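PDB 3GVX: glycerate dehydrogenase related protein from Thermoplasma acidophilum, which probably binds NAD(P) and reduces 2-keto acids such as glyoxylate or hydroxypyruvate. Local coordinates for residues Ala95-Ile100 / Pro116-Tyr121; Leu203-Val208 / Ser227-Leu232. All blocks are in the same frame, centred on the assembly; numbering follows the deposited sequence.

Overall arrangement
Both contacts lie in the NAD-binding domain, and neither nests in nor crosses the other. From the N terminus, the chain first builds a separate five-stranded parallel sheet, then runs through the long helix 79-97. Contact 1 closes a loop at the end of that helix: the chain makes helix 100-108 and comes back, so that 116-121 meets 95-100 just ahead of strand 124-128. Later, contact 2 closes the loop through helix 216-225, bringing strand 230-233 alongside strand 204-207 in the seven-stranded parallel sheet. Their centres are about 13 Å apart. His96 joins them, its ring stacked on Trp230 and its side chain also packed against Thr204 and Leu232.

Contact 1 (Ala95-Ile100 / Pro116-Tyr121); sequences AHAKNI and PTTLLY. With K (potassium ion), chain C.
Lys98 and Ala97 meet Thr117 and Thr118 where helix 79-97 stops in a Schellman motif, with Asn99, at positive phi, as its C-prime residue. The Ala97 carbonyl looks across to the returning chain and takes the N-H of Thr118 at 2.8 Å in a nearly straight bond (170° at the hydrogen). Beside it the Ala97 methyl CB lies 3.6 Å from Thr118 O. Thr118 O in turn accepts a hydrogen bond from the ammonium group of Lys98, NZ to O 2.8 Å, from 27° off the carbonyl plane. Lys98 starts out pointing away from the loop; a bend at chi2 (-58°) followed by two extended torsions swings its end back alongside Thr117. NZ also gives a hydrogen bond to a potassium-bound water and a salt bridge to Glu87 of the second subunit, so the contact belongs to the dimer interface. With an alanine here, Thr118 O is likely to lose this donor and Glu87 of the second subunit its lysine partner. His88 and Val256 of that subunit complete the potassium site. On this side the ion is held by Thr117, whose CG2 packs on Lys98 CA while OG1 binds potassium at 2.7 Å.

Contact 2 (Leu203-Val208 / Ser227-Leu232); sequences LTIVNV and SDVWYL
Residues 203-207 and 229-232 run side by side in the same direction, their strand axes 4.7 Å apart and 19° out of line, joined by four backbone hydrogen bonds: Trp230 N to Leu203 O, Ile205 N to Trp230 O, Leu232 N to Ile205 O and Asn207 N to Leu232 O. On one face, Leu232 reaches across to Thr204, its CD1 resting 3.5 Å from the Thr204 methyl CG2. That methyl is anti to the backbone N (chi1 -60° places OG1 beside it), which turns the apolar branch to the leucine. Helix 79-97 lies over this face. The pairing forms a right-handed beta-alpha-beta crossover of the Rossmann-type NAD-binding domain, with helix 216-225 as its connection. The opposite face carries Ile205 and Tyr231, and here the helix supplies Met219 and Leu223 against the tyrosine. Ile205 CG2 meets the tyrosine ring at its edge, close to the ring plane, 3.9 Å from Tyr231 CD1. Further along the ring, Asn207 CB lies 3.9 Å from Tyr231 CE1, with the amide turned 70° from the ring plane. Its nitrogen gives a hydrogen bond to the phenol, Asn207 ND2 to Tyr231 OH 2.8 Å, while Asn207 OD1 accepts from the backbone N of Ala209.

Contact 1 (Ala95-Ile100 / Pro116-Tyr121)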
ATOM      1  N   ALA B  95      -6.796  -6.037  -1.526  1.00 22.87           N
ATOM      2  CA  ALA B  95      -7.619  -6.790  -2.471  1.00 23.69           C
ATOM      3  C   ALA B  95      -8.971  -7.029  -1.832  1.00 22.28           C
ATOM      4  O   ALA B  95     -10.000  -6.841  -2.453  1.00 20.95           O
ATOM      5  CB  ALA B  95      -6.961  -8.126  -2.828  1.00 22.59           C
ATOM      6  N   HIS B  96      -8.937  -7.430  -0.572  1.00 22.24           N
ATOM      7  CA  HIS B  96     -10.151  -7.681   0.197  1.00 23.11           C
ATOM      8  C   HIS B  96     -10.852  -6.397   0.626  1.00 23.98           C
ATOM      9  O   HIS B  96     -12.056  -6.271   0.469  1.00 24.52           O
ATOM     10  CB  HIS B  96      -9.832  -8.539   1.433  1.00 24.96           C
ATOM     11  CG  HIS B  96     -10.993  -8.725   2.350  1.00 27.61           C
ATOM     12  ND1 HIS B  96     -12.223  -9.157   1.912  1.00 27.36           N
ATOM     13  CD2 HIS B  96     -11.125  -8.500   3.680  1.00 27.53           C
ATOM     14  CE1 HIS B  96     -13.065  -9.186   2.929  1.00 29.42           C
ATOM     15  NE2 HIS B  96     -12.422  -8.791   4.013  1.00 28.21           N
ATOM     16  N   ALA B  97     -10.097  -5.436   1.144  1.00 22.01           N
ATOM     17  CA  ALA B  97     -10.688  -4.184   1.584  1.00 21.41           C
ATOM     18  C   ALA B  97     -11.451  -3.444   0.494  1.00 20.04           C
ATOM     19  O   ALA B  97     -12.495  -2.891   0.764  1.00 17.58           O
ATOM     20  CB  ALA B  97      -9.624  -3.275   2.205  1.00 23.28           C
ATOM     21  N   LYS B  98     -10.950  -3.461  -0.736  1.00 19.50           N
ATOM     22  CA  LYS B  98     -11.617  -2.763  -1.841  1.00 19.27           C
ATOM     23  C   LYS B  98     -12.484  -3.674  -2.710  1.00 20.17           C
ATOM     24  O   LYS B  98     -12.913  -3.292  -3.802  1.00 16.63           O
ATOM     25  CB  LYS B  98     -10.576  -2.038  -2.722  1.00 18.86           C
ATOM     26  CG  LYS B  98      -9.538  -1.268  -1.924  1.00 18.16           C
ATOM     27  CD  LYS B  98     -10.185  -0.229  -1.011  1.00 13.54           C
ATOM     28  CE  LYS B  98      -9.147   0.500  -0.178  1.00 14.75           C
ATOM     29  NZ  LYS B  98      -9.726   1.562   0.694  1.00 14.36           N
ATOM     30  N   ASN B  99     -12.712  -4.887  -2.213  1.00 21.23           N
ATOM     31  CA  ASN B  99     -13.516  -5.863  -2.938  1.00 21.52           C
ATOM     32  C   ASN B  99     -13.070  -5.899  -4.386  1.00 21.15           C
ATOM     33  O   ASN B  99     -13.879  -5.870  -5.307  1.00 22.78           O
ATOM     34  CB  ASN B  99     -14.998  -5.489  -2.852  1.00 21.63           C
ATOM     35  CG  ASN B  99     -15.506  -5.486  -1.427  1.00 24.50           C
ATOM     36  OD1 ASN B  99     -16.295  -4.617  -1.039  1.00 25.89           O
ATOM     37  ND2 ASN B  99     -15.068  -6.462  -0.636  1.00 24.90           N
ATOM     38  N   ILE B 100     -11.764  -5.948  -4.584  1.00 22.38           N
ATOM     39  CA  ILE B 100     -11.196  -5.949  -5.919  1.00 23.78           C
ATOM     40  C   ILE B 100     -11.670  -7.095  -6.825  1.00 24.62           C
ATOM     41  O   ILE B 100     -12.095  -6.846  -7.948  1.00 24.32           O
ATOM     42  CB  ILE B 100      -9.648  -5.941  -5.856  1.00 24.40           C
ATOM     43  CG1 ILE B 100      -9.162  -4.624  -5.241  1.00 25.14           C
ATOM     44  CG2 ILE B 100      -9.052  -6.176  -7.240  1.00 22.64           C
ATOM     45  CD1 ILE B 100      -9.510  -3.373  -6.045  1.00 22.40           C
ATOM     46  N   PRO B 116     -19.880  -0.226  -1.099  1.00 33.99           N
ATOM     47  CA  PRO B 116     -18.845   0.364  -0.260  1.00 33.78           C
ATOM     48  C   PRO B 116     -17.634  -0.523  -0.034  1.00 30.66           C
ATOM     49  O   PRO B 116     -17.700  -1.749  -0.145  1.00 29.69           O
ATOM     50  CB  PRO B 116     -19.592   0.696   1.038  1.00 35.08           C
ATOM     51  CG  PRO B 116     -20.725  -0.292   1.042  1.00 36.98           C
ATOM     52  CD  PRO B 116     -21.167  -0.276  -0.393  1.00 36.69           C
ATOM     53  N   THR B 117     -16.518   0.138   0.242  1.00 29.29           N
ATOM     54  CA  THR B 117     -15.277  -0.541   0.496  1.00 26.13           C
ATOM     55  C   THR B 117     -14.811  -0.202   1.875  1.00 26.03           C
ATOM     56  O   THR B 117     -15.347   0.690   2.531  1.00 24.44           O
ATOM     57  CB  THR B 117     -14.193  -0.148  -0.520  1.00 26.90           C
ATOM     58  OG1 THR B 117     -14.061   1.272  -0.542  1.00 28.44           O
ATOM     59  CG2 THR B 117     -14.541  -0.658  -1.911  1.00 27.34           C
ATOM     60  N   THR B 118     -13.806  -0.948   2.304  1.00 24.94           N
ATOM     61  CA  THR B 118     -13.227  -0.757   3.601  1.00 24.24           C
ATOM     62  C   THR B 118     -11.964   0.062   3.424  1.00 23.64           C
ATOM     63  O   THR B 118     -11.200  -0.087   2.486  1.00 20.48           O
ATOM     64  CB  THR B 118     -12.885  -2.095   4.252  1.00 26.86           C
ATOM     65  OG1 THR B 118     -14.094  -2.816   4.492  1.00 30.01           O
ATOM     66  CG2 THR B 118     -12.151  -1.882   5.559  1.00 26.03           C
ATOM     67  N   LEU B 119     -11.757   0.939   4.368  1.00 24.29           N
ATOM     68  CA  LEU B 119     -10.615   1.803   4.365  1.00 26.44           C
ATOM     69  C   LEU B 119      -9.639   1.408   5.437  1.00 25.43           C
ATOM     70  O   LEU B 119     -10.043   1.000   6.514  1.00 25.49           O
ATOM     71  CB  LEU B 119     -11.112   3.171   4.672  1.00 30.21           C
ATOM     72  CG  LEU B 119     -10.971   4.426   3.871  1.00 35.91           C
ATOM     73  CD1 LEU B 119     -11.925   4.583   2.651  1.00 38.29           C
ATOM     74  CD2 LEU B 119     -11.287   5.394   4.963  1.00 40.46           C
ATOM     75  N   LEU B 120      -8.361   1.591   5.159  1.00 24.38           N
ATOM     76  CA  LEU B 120      -7.350   1.249   6.133  1.00 24.83           C
ATOM     77  C   LEU B 120      -7.122   2.415   7.070  1.00 25.29           C
ATOM     78  O   LEU B 120      -6.929   2.240   8.271  1.00 24.65           O
ATOM     79  CB  LEU B 120      -6.053   0.887   5.435  1.00 26.71           C
ATOM     80  CG  LEU B 120      -6.235  -0.312   4.519  1.00 30.23           C
ATOM     81  CD1 LEU B 120      -4.918  -0.626   3.828  1.00 28.79           C
ATOM     82  CD2 LEU B 120      -6.767  -1.498   5.340  1.00 32.28           C
ATOM     83  N   TYR B 121      -7.172   3.616   6.512  1.00 24.19           N
ATOM     84  CA  TYR B 121      -6.950   4.822   7.295  1.00 24.12           C
ATOM     85  C   TYR B 121      -7.699   4.880   8.627  1.00 24.13           C
ATOM     86  O   TYR B 121      -8.924   4.772   8.666  1.00 23.95           O
ATOM     87  CB  TYR B 121      -7.294   6.061   6.477  1.00 21.28           C
ATOM     88  CG  TYR B 121      -6.917   7.347   7.166  1.00 20.76           C
ATOM     89  CD1 TYR B 121      -5.659   7.915   6.987  1.00 21.03           C
ATOM     90  CD2 TYR B 121      -7.824   8.012   7.988  1.00 20.92           C
ATOM     91  CE1 TYR B 121      -5.313   9.123   7.605  1.00 22.89           C
ATOM     92  CE2 TYR B 121      -7.494   9.217   8.612  1.00 22.50           C
ATOM     93  CZ  TYR B 121      -6.238   9.768   8.411  1.00 23.59           C
ATOM     94  OH  TYR B 121      -5.921  10.976   8.976  1.00 29.64           O
TER
HETATM   95  K     K C 291     -12.636   2.126  -2.704  1.00 24.23           K
HETATM   96  O   HOH W   1     -10.809   3.226  -1.083  1.00 22.14           O

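Contact 2 (Leu203-Val208 / Ser227-Leu232)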
ATOM      1  N   LEU B 203     -13.082  -8.817  11.136  1.00 36.33           N
ATOM      2  CA  LEU B 203     -11.643  -8.948  11.232  1.00 34.49           C
ATOM      3  C   LEU B 203     -11.101  -9.601   9.980  1.00 33.72           C
ATOM      4  O   LEU B 203     -11.721 -10.505   9.425  1.00 34.20           O
ATOM      5  CB  LEU B 203     -11.269  -9.796  12.445  1.00 32.84           C
ATOM      6  CG  LEU B 203      -9.802 -10.235  12.413  1.00 33.51           C
ATOM      7  CD1 LEU B 203      -8.873  -9.040  12.745  1.00 28.89           C
ATOM      8  CD2 LEU B 203      -9.606 -11.389  13.391  1.00 31.18           C
ATOM      9  N   THR B 204      -9.954  -9.116   9.528  1.00 33.62           N
ATOM     10  CA  THR B 204      -9.278  -9.670   8.369  1.00 32.29           C
ATOM     11  C   THR B 204      -7.939 -10.169   8.869  1.00 32.48           C
ATOM     12  O   THR B 204      -7.177  -9.444   9.514  1.00 30.57           O
ATOM     13  CB  THR B 204      -9.043  -8.620   7.276  1.00 32.34           C
ATOM     14  OG1 THR B 204     -10.304  -8.095   6.849  1.00 31.09           O
ATOM     15  CG2 THR B 204      -8.327  -9.247   6.080  1.00 32.30           C
ATOM     16  N   ILE B 205      -7.667 -11.428   8.583  1.00 33.39           N
ATOM     17  CA  ILE B 205      -6.432 -12.026   9.014  1.00 33.22           C
ATOM     18  C   ILE B 205      -5.532 -12.272   7.829  1.00 33.03           C
ATOM     19  O   ILE B 205      -5.957 -12.792   6.800  1.00 32.40           O
ATOM     20  CB  ILE B 205      -6.697 -13.326   9.759  1.00 35.33           C
ATOM     21  CG1 ILE B 205      -7.675 -13.032  10.898  1.00 38.97           C
ATOM     22  CG2 ILE B 205      -5.378 -13.928  10.233  1.00 35.18           C
ATOM     23  CD1 ILE B 205      -7.762 -14.070  11.979  1.00 38.73           C
ATOM     24  N   VAL B 206      -4.281 -11.867   7.973  1.00 32.06           N
ATOM     25  CA  VAL B 206      -3.320 -12.051   6.913  1.00 34.28           C
ATOM     26  C   VAL B 206      -2.177 -12.907   7.434  1.00 35.78           C
ATOM     27  O   VAL B 206      -1.553 -12.593   8.451  1.00 34.73           O
ATOM     28  CB  VAL B 206      -2.766 -10.699   6.437  1.00 34.72           C
ATOM     29  CG1 VAL B 206      -2.062 -10.877   5.108  1.00 32.98           C
ATOM     30  CG2 VAL B 206      -3.897  -9.667   6.368  1.00 35.19           C
ATOM     31  N   ASN B 207      -1.901 -13.991   6.727  1.00 37.82           N
ATOM     32  CA  ASN B 207      -0.839 -14.890   7.135  1.00 38.03           C
ATOM     33  C   ASN B 207       0.334 -14.907   6.169  1.00 37.67           C
ATOM     34  O   ASN B 207       0.213 -15.382   5.043  1.00 37.45           O
ATOM     35  CB  ASN B 207      -1.379 -16.312   7.277  1.00 40.35           C
ATOM     36  CG  ASN B 207      -0.446 -17.202   8.064  1.00 40.40           C
ATOM     37  OD1 ASN B 207       0.756 -16.943   8.145  1.00 39.71           O
ATOM     38  ND2 ASN B 207      -0.991 -18.263   8.641  1.00 41.07           N
ATOM     39  N   VAL B 208       1.469 -14.373   6.601  1.00 37.95           N
ATOM     40  CA  VAL B 208       2.665 -14.400   5.774  1.00 38.60           C
ATOM     41  C   VAL B 208       3.791 -15.111   6.533  1.00 39.34           C
ATOM     42  O   VAL B 208       4.968 -14.902   6.264  1.00 38.68           O
ATOM     43  CB  VAL B 208       3.134 -12.985   5.364  1.00 37.34           C
ATOM     44  CG1 VAL B 208       2.176 -12.390   4.352  1.00 36.61           C
ATOM     45  CG2 VAL B 208       3.280 -12.101   6.600  1.00 36.58           C
ATOM     46  N   SER B 227     -18.672 -15.911   9.435  1.00 42.67           N
ATOM     47  CA  SER B 227     -18.572 -15.541   8.025  1.00 41.18           C
ATOM     48  C   SER B 227     -18.147 -14.110   7.661  1.00 40.08           C
ATOM     49  O   SER B 227     -17.968 -13.817   6.480  1.00 39.39           O
ATOM     50  CB  SER B 227     -19.900 -15.836   7.314  1.00 43.36           C
ATOM     51  OG  SER B 227     -20.904 -14.909   7.677  1.00 44.23           O
ATOM     52  N   ASP B 228     -18.008 -13.220   8.642  1.00 38.28           N
ATOM     53  CA  ASP B 228     -17.590 -11.834   8.373  1.00 37.29           C
ATOM     54  C   ASP B 228     -16.068 -11.764   8.390  1.00 36.72           C
ATOM     55  O   ASP B 228     -15.466 -10.813   7.901  1.00 36.61           O
ATOM     56  CB  ASP B 228     -18.141 -10.903   9.444  1.00 35.79           C
ATOM     57  CG  ASP B 228     -17.808 -11.391  10.838  1.00 37.37           C
ATOM     58  OD1 ASP B 228     -18.148 -12.549  11.144  1.00 34.09           O
ATOM     59  OD2 ASP B 228     -17.199 -10.637  11.620  1.00 39.24           O
ATOM     60  N   VAL B 229     -15.454 -12.790   8.965  1.00 35.47           N
ATOM     61  CA  VAL B 229     -14.007 -12.857   9.064  1.00 33.99           C
ATOM     62  C   VAL B 229     -13.385 -13.460   7.822  1.00 32.25           C
ATOM     63  O   VAL B 229     -13.876 -14.446   7.274  1.00 34.26           O
ATOM     64  CB  VAL B 229     -13.573 -13.678  10.304  1.00 34.57           C
ATOM     65  CG1 VAL B 229     -12.051 -13.814  10.340  1.00 34.94           C
ATOM     66  CG2 VAL B 229     -14.090 -13.006  11.573  1.00 33.68           C
ATOM     67  N   TRP B 230     -12.308 -12.840   7.365  1.00 31.01           N
ATOM     68  CA  TRP B 230     -11.619 -13.330   6.194  1.00 29.36           C
ATOM     69  C   TRP B 230     -10.238 -13.774   6.564  1.00 30.29           C
ATOM     70  O   TRP B 230      -9.647 -13.298   7.529  1.00 30.18           O
ATOM     71  CB  TRP B 230     -11.561 -12.268   5.091  1.00 28.05           C
ATOM     72  CG  TRP B 230     -12.810 -12.212   4.304  1.00 27.50           C
ATOM     73  CD1 TRP B 230     -14.057 -11.941   4.781  1.00 26.07           C
ATOM     74  CD2 TRP B 230     -12.964 -12.468   2.900  1.00 28.22           C
ATOM     75  NE1 TRP B 230     -14.977 -12.005   3.770  1.00 28.59           N
ATOM     76  CE2 TRP B 230     -14.335 -12.319   2.604  1.00 29.00           C
ATOM     77  CE3 TRP B 230     -12.078 -12.793   1.867  1.00 29.00           C
ATOM     78  CZ2 TRP B 230     -14.847 -12.497   1.310  1.00 30.29           C
ATOM     79  CZ3 TRP B 230     -12.587 -12.964   0.578  1.00 29.76           C
ATOM     80  CH2 TRP B 230     -13.959 -12.810   0.314  1.00 29.82           C
ATOM     81  N   TYR B 231      -9.726 -14.701   5.782  1.00 31.24           N
ATOM     82  CA  TYR B 231      -8.404 -15.217   6.014  1.00 31.90           C
ATOM     83  C   TYR B 231      -7.642 -15.098   4.718  1.00 31.92           C
ATOM     84  O   TYR B 231      -7.964 -15.759   3.741  1.00 31.90           O
ATOM     85  CB  TYR B 231      -8.488 -16.679   6.452  1.00 35.24           C
ATOM     86  CG  TYR B 231      -7.148 -17.302   6.755  1.00 35.75           C
ATOM     87  CD1 TYR B 231      -6.315 -16.766   7.729  1.00 36.18           C
ATOM     88  CD2 TYR B 231      -6.722 -18.443   6.084  1.00 36.87           C
ATOM     89  CE1 TYR B 231      -5.080 -17.344   8.019  1.00 37.39           C
ATOM     90  CE2 TYR B 231      -5.489 -19.043   6.366  1.00 37.10           C
ATOM     91  CZ  TYR B 231      -4.676 -18.492   7.340  1.00 37.45           C
ATOM     92  OH  TYR B 231      -3.478 -19.090   7.644  1.00 37.64           O
ATOM     93  N   LEU B 232      -6.644 -14.228   4.701  1.00 33.46           N
ATOM     94  CA  LEU B 232      -5.839 -14.046   3.507  1.00 34.96           C
ATOM     95  C   LEU B 232      -4.486 -14.649   3.799  1.00 34.68           C
ATOM     96  O   LEU B 232      -3.805 -14.249   4.741  1.00 34.12           O
ATOM     97  CB  LEU B 232      -5.696 -12.563   3.189  1.00 33.49           C
ATOM     98  CG  LEU B 232      -6.997 -11.790   3.385  1.00 34.93           C
ATOM     99  CD1 LEU B 232      -6.701 -10.326   3.138  1.00 32.11           C
ATOM    100  CD2 LEU B 232      -8.113 -12.325   2.465  1.00 31.97           C
TER